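Long-range contacts in putative polyketide cyclase (Silicibacter sp. TM1040, PDB 3F8H), which is of unknown function but has a SnoaL-like domain and may cyclise polyketide-like substrates: residues E107-E111 with W144-S149; L119-F124 with T136-N140. All blocks are in the same frame, centred on the assembly; numbering follows the deposited sequence.

Contact 1 (E107-E111 with W144-S149); sequences EGLPE and WIKQVS
The indole of Trp144 receives Leu109 at its benzo edge, where CD2 of Leu109 lies near the ring plane, 3.9 Å from CZ3 of Trp144. One face of the same ring is covered by Val148 CG2, 3.7 Å above the plane and offset toward the rim, one helical turn further along. CD of Pro110 reaches CZ3 of Trp144 obliquely at 4.0 Å. Tyr102 and Tyr117 also meet the indole edge-to-face.

With CG anti to the backbone N (chi1 -178°), Trp144 extends its six-membered ring from the helix toward the loop. The leucine crosses it at about a right angle, and both of its methyls come nearest to CZ3. Pro110 packs beside it: its CG touches Val148 CG2 at 4.0 Å and Ile145 CG2 at 4.1 Å. A compact, apolar pyrrolidine suits the methyls of Ile145 and Val148, with the hydroxyl of Ser149 at the border of the patch.

The polar tie is indirect. A water donates to Glu111 O at 2.6 Å and, weakly, to Val148 O at 3.4 Å, while Gln115 NE2 bonds to both carbonyls. The direct contact between loop 107-111 and the C-terminal helix is thus apolar, while the water and Gln115 link the Glu111 and Val148 carbonyls and Tyr102 OH bonds to Pro110 O.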
loop_
_atom_site.group_PDB
_atom_site.type_symbol
_atom_site.label_atom_id
_atom_site.label_comp_id
_atom_site.label_asym_id
_atom_site.label_seq_id
_atom_site.Cartn_x
_atom_site.Cartn_y
_atom_site.Cartn_z
ATOM N N GLU A 107 -20.586 -4.009 8.581
ATOM C CA GLU A 107 -21.552 -4.018 7.466
ATOM C C GLU A 107 -20.969 -4.401 6.127
ATOM O O GLU A 107 -20.141 -3.701 5.556
ATOM C CB GLU A 107 -22.222 -2.639 7.329
ATOM N N GLY A 108 -21.438 -5.523 5.617
ATOM C CA GLY A 108 -21.023 -5.979 4.290
ATOM C C GLY A 108 -19.885 -6.962 4.323
ATOM O O GLY A 108 -19.521 -7.533 3.315
ATOM N N LEU A 109 -19.319 -7.129 5.500
ATOM C CA LEU A 109 -18.233 -8.088 5.705
ATOM C C LEU A 109 -18.800 -9.350 6.359
ATOM O O LEU A 109 -19.952 -9.357 6.766
ATOM C CB LEU A 109 -17.117 -7.447 6.498
ATOM C CG LEU A 109 -16.359 -6.507 5.572
ATOM C CD1 LEU A 109 -15.284 -5.709 6.322
ATOM C CD2 LEU A 109 -15.739 -7.356 4.437
ATOM N N PRO A 110 -18.025 -10.443 6.425
ATOM C CA PRO A 110 -18.669 -11.595 7.042
ATOM C C PRO A 110 -19.015 -11.435 8.501
ATOM O O PRO A 110 -18.612 -10.488 9.175
ATOM C CB PRO A 110 -17.646 -12.713 6.896
ATOM C CG PRO A 110 -16.719 -12.273 5.810
ATOM C CD PRO A 110 -16.739 -10.777 5.791
ATOM N N GLU A 111 -19.739 -12.425 8.985
ATOM C CA GLU A 111 -20.202 -12.416 10.367
ATOM C C GLU A 111 -19.038 -12.548 11.321
ATOM O O GLU A 111 -18.161 -13.381 11.151
ATOM C CB GLU A 111 -21.216 -13.526 10.618
ATOM C CG GLU A 111 -21.761 -13.569 12.056
ATOM C CD GLU A 111 -22.660 -14.781 12.307
ATOM O OE1 GLU A 111 -23.160 -15.360 11.325
ATOM O OE2 GLU A 111 -22.868 -15.152 13.484
ATOM N N TRP A 144 -8.200 -11.450 3.704
ATOM C CA TRP A 144 -8.814 -11.257 5.008
ATOM C C TRP A 144 -10.138 -12.009 5.103
ATOM O O TRP A 144 -10.405 -12.674 6.096
ATOM C CB TRP A 144 -9.015 -9.779 5.365
ATOM C CG TRP A 144 -9.615 -9.618 6.750
ATOM C CD1 TRP A 144 -8.949 -9.676 7.955
ATOM C CD2 TRP A 144 -10.992 -9.398 7.069
ATOM N NE1 TRP A 144 -9.847 -9.529 9.001
ATOM C CE2 TRP A 144 -11.098 -9.341 8.479
ATOM C CE3 TRP A 144 -12.151 -9.256 6.302
ATOM C CZ2 TRP A 144 -12.303 -9.142 9.123
ATOM C CZ3 TRP A 144 -13.339 -9.048 6.948
ATOM C CH2 TRP A 144 -13.408 -9.003 8.348
ATOM N N ILE A 145 -10.939 -11.893 4.060
ATOM C CA ILE A 145 -12.260 -12.504 4.019
ATOM C C ILE A 145 -12.145 -14.008 4.095
ATOM O O ILE A 145 -12.975 -14.702 4.722
ATOM C CB ILE A 145 -13.055 -12.116 2.749
ATOM C CG1 ILE A 145 -13.481 -10.640 2.856
ATOM C CG2 ILE A 145 -14.282 -13.021 2.587
ATOM C CD1 ILE A 145 -14.249 -10.155 1.665
ATOM N N LYS A 146 -11.082 -14.494 3.475
ATOM C CA LYS A 146 -10.821 -15.926 3.449
ATOM C C LYS A 146 -10.512 -16.387 4.878
ATOM O O LYS A 146 -11.081 -17.348 5.377
ATOM C CB LYS A 146 -9.663 -16.252 2.493
ATOM C CG LYS A 146 -9.272 -17.704 2.478
ATOM N N GLN A 147 -9.663 -15.625 5.547
ATOM C CA GLN A 147 -9.241 -15.959 6.908
ATOM C C GLN A 147 -10.406 -16.031 7.896
ATOM O O GLN A 147 -10.480 -16.945 8.693
ATOM C CB GLN A 147 -8.193 -14.966 7.441
ATOM C CG GLN A 147 -6.818 -15.077 6.807
ATOM C CD GLN A 147 -5.786 -14.209 7.481
ATOM O OE1 GLN A 147 -5.654 -14.234 8.689
ATOM N NE2 GLN A 147 -5.013 -13.444 6.687
ATOM N N VAL A 148 -11.306 -15.061 7.835
ATOM C CA VAL A 148 -12.417 -14.971 8.810
ATOM C C VAL A 148 -13.618 -15.809 8.458
ATOM O O VAL A 148 -14.516 -16.027 9.280
ATOM C CB VAL A 148 -12.853 -13.504 9.113
ATOM C CG1 VAL A 148 -11.724 -12.773 9.810
ATOM C CG2 VAL A 148 -13.301 -12.770 7.866
ATOM N N SER A 149 -13.611 -16.301 7.234
ATOM C CA SER A 149 -14.728 -17.110 6.748
ATOM C C SER A 149 -14.445 -18.573 7.054
ATOM O O SER A 149 -15.318 -19.431 6.962
ATOM C CB SER A 149 -14.914 -16.937 5.244
ATOM O OG SER A 149 -15.237 -15.605 4.915
HETATM O O HOH W 1 -17.870 -15.401 9.603
#

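Contact 2 (L119-F124 with T136-N140). With ACT (acetate ion), chain G.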
loop_
_atom_site.group_PDB
_atom_site.type_symbol
_atom_site.label_atom_id
_atom_site.label_comp_id
_atom_site.label_asym_id
_atom_site.label_seq_id
_atom_site.Cartn_x
_atom_site.Cartn_y
_atom_site.Cartn_z
ATOM N N LEU A 119 -2.430 -10.359 8.921
ATOM C CA LEU A 119 -2.152 -10.000 7.550
ATOM C C LEU A 119 -1.361 -8.728 7.411
ATOM O O LEU A 119 -1.427 -7.835 8.254
ATOM C CB LEU A 119 -3.444 -9.906 6.739
ATOM C CG LEU A 119 -4.323 -8.709 7.001
ATOM C CD1 LEU A 119 -5.392 -8.664 5.959
ATOM C CD2 LEU A 119 -4.886 -8.753 8.388
ATOM N N PRO A 120 -0.597 -8.661 6.330
ATOM C CA PRO A 120 0.180 -7.504 6.030
ATOM C C PRO A 120 -0.725 -6.394 5.588
ATOM O O PRO A 120 -1.825 -6.642 5.125
ATOM C CB PRO A 120 1.076 -7.955 4.871
ATOM C CG PRO A 120 0.766 -9.359 4.607
ATOM C CD PRO A 120 -0.369 -9.778 5.397
ATOM N N ALA A 121 -0.242 -5.182 5.789
ATOM C CA ALA A 121 -0.915 -3.979 5.350
ATOM C C ALA A 121 0.122 -2.916 5.136
ATOM O O ALA A 121 1.298 -3.002 5.582
ATOM C CB ALA A 121 -2.000 -3.473 6.366
ATOM N N GLY A 122 -0.332 -1.932 4.397
ATOM C CA GLY A 122 0.459 -0.746 4.092
ATOM C C GLY A 122 -0.346 0.541 4.072
ATOM O O GLY A 122 -1.510 0.591 3.603
ATOM N N SER A 123 0.302 1.598 4.565
ATOM C CA SER A 123 -0.295 2.929 4.590
ATOM C C SER A 123 0.605 4.002 3.989
ATOM O O SER A 123 1.827 3.948 4.075
ATOM C CB SER A 123 -0.638 3.343 6.025
ATOM O OG SER A 123 -1.601 2.493 6.663
ATOM N N PHE A 124 -0.055 4.959 3.355
ATOM C CA PHE A 124 0.608 6.125 2.781
ATOM C C PHE A 124 -0.011 7.384 3.351
ATOM O O PHE A 124 -1.220 7.463 3.599
ATOM C CB PHE A 124 0.513 6.109 1.278
ATOM C CG PHE A 124 1.216 4.943 0.651
ATOM C CD1 PHE A 124 2.594 4.993 0.393
ATOM C CD2 PHE A 124 0.532 3.761 0.385
ATOM C CE1 PHE A 124 3.246 3.877 -0.182
ATOM C CE2 PHE A 124 1.193 2.649 -0.179
ATOM C CZ PHE A 124 2.518 2.697 -0.448
ATOM N N THR A 136 -4.086 6.895 3.693
ATOM C CA THR A 136 -4.632 5.820 2.841
ATOM C C THR A 136 -4.018 4.511 3.305
ATOM O O THR A 136 -2.848 4.438 3.555
ATOM C CB THR A 136 -4.363 5.948 1.313
ATOM O OG1 THR A 136 -4.557 7.301 0.862
ATOM C CG2 THR A 136 -5.338 5.052 0.581
ATOM N N THR A 137 -4.848 3.479 3.423
ATOM C CA THR A 137 -4.405 2.166 3.901
ATOM C C THR A 137 -4.856 1.085 2.968
ATOM O O THR A 137 -5.976 1.106 2.450
ATOM C CB THR A 137 -4.869 1.946 5.338
ATOM O OG1 THR A 137 -4.184 2.903 6.187
ATOM C CG2 THR A 137 -4.534 0.520 5.814
ATOM N N TYR A 138 -3.935 0.191 2.671
ATOM C CA TYR A 138 -4.229 -0.929 1.779
ATOM C C TYR A 138 -3.917 -2.245 2.440
ATOM O O TYR A 138 -3.015 -2.374 3.303
ATOM C CB TYR A 138 -3.367 -0.854 0.525
ATOM C CG TYR A 138 -3.516 0.368 -0.346
ATOM C CD1 TYR A 138 -4.571 0.496 -1.229
ATOM C CD2 TYR A 138 -2.520 1.320 -0.379
ATOM C CE1 TYR A 138 -4.670 1.586 -2.053
ATOM C CE2 TYR A 138 -2.604 2.409 -1.187
ATOM C CZ TYR A 138 -3.684 2.555 -2.014
ATOM O OH TYR A 138 -3.726 3.639 -2.837
ATOM N N TYR A 139 -4.649 -3.236 2.000
ATOM C CA TYR A 139 -4.421 -4.625 2.447
ATOM C C TYR A 139 -5.184 -5.562 1.546
ATOM O O TYR A 139 -6.061 -5.131 0.758
ATOM C CB TYR A 139 -4.827 -4.784 3.920
ATOM C CG TYR A 139 -6.272 -4.449 4.083
ATOM C CD1 TYR A 139 -7.238 -5.434 3.935
ATOM C CD2 TYR A 139 -6.681 -3.156 4.338
ATOM C CE1 TYR A 139 -8.565 -5.151 4.034
ATOM C CE2 TYR A 139 -8.028 -2.848 4.436
ATOM C CZ TYR A 139 -8.956 -3.856 4.277
ATOM O OH TYR A 139 -10.283 -3.591 4.385
ATOM N N ASN A 140 -4.827 -6.835 1.614
ATOM C CA ASN A 140 -5.505 -7.875 0.808
ATOM C C ASN A 140 -6.836 -8.261 1.432
ATOM O O ASN A 140 -6.924 -9.133 2.304
ATOM C CB ASN A 140 -4.595 -9.086 0.570
ATOM C CG ASN A 140 -5.106 -10.003 -0.538
ATOM O OD1 ASN A 140 -6.316 -10.131 -0.738
ATOM N ND2 ASN A 140 -4.179 -10.683 -1.234
HETATM C C ACT G . -7.896 -1.960 0.266
HETATM O O ACT G . -6.777 -2.147 -0.303
HETATM O OXT ACT G . -8.064 -0.836 0.875
HETATM C CH3 ACT G . -8.977 -3.010 0.232
HETATM O O HOH W 2 -2.762 -8.051 3.113
#
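Gly122 and Tyr138 form the tight middle of this antiparallel pairing. Tyr138 N reaches Gly122 O at 2.6 Å, nearly along the C=O axis, and the return bond from Gly122 N to Tyr138 O is 2.9 Å. Phe124 and Thr136 make the next hydrogen-bonded pair. Between these two pairs the backbones close in, and the small hydroxyl residues fit: Ser123 OG and Thr137 OG1 hydrogen-bond at 2.7 Å. Both have chi1 near -60°, which turns the oxygens to each other; the stronger partner of Ser123 OG is Tyr96 OH, on strand 91-102.

On the face bearing Phe124 and Tyr138, the two side chains cross at about a right angle, with CD2 of Phe124 at the edge of the Tyr138 ring, 3.8 Å from its CE2. Gly122, lacking a side chain, adds no bulk there. The Phe124 ring also meets Phe124 of the second subunit, planes at about 25°.

Toward Asn140 the pairing loosens. Ala121 CB and Tyr139 CB are 4.0 Å apart, and a water links Pro120 O and Asn140 N, accepting from the latter at 2.8 Å. Tyr139 N makes a weak 3.3 Å bond to O of an acetate ion, probably from the crystallisation liquor, whose methyl lies over one face of the Tyr139 ring. Asn140 OD1 then caps Asp143 N at the helix start. The whole is a beta hairpin in the curved sheet of the SnoaL-like, NTF2-like alpha+beta fold.

How the contacts relate
Although their centres are about 17 Å apart, the two contacts touch where helix 141-149 lies against the sheet: Trp144 CB is 3.8 Å from Leu119 CD1, and Gln147 NE2 is 3.9 Å from Leu119 CB. Strand 131-139 runs directly into that helix, so the strand paired in contact 2 leads into the helix that contact 1 covers with loop 107-111; in sequence the hairpin is nested within contact 1. Crystallisation diols lie about 3 Å from the side chains of Trp144 and Thr137 and about 4 Å from that of Tyr139, consistent with both contacts bordering a pocket. The opposite sheet face, with Phe124 and Tyr138, meets the second subunit.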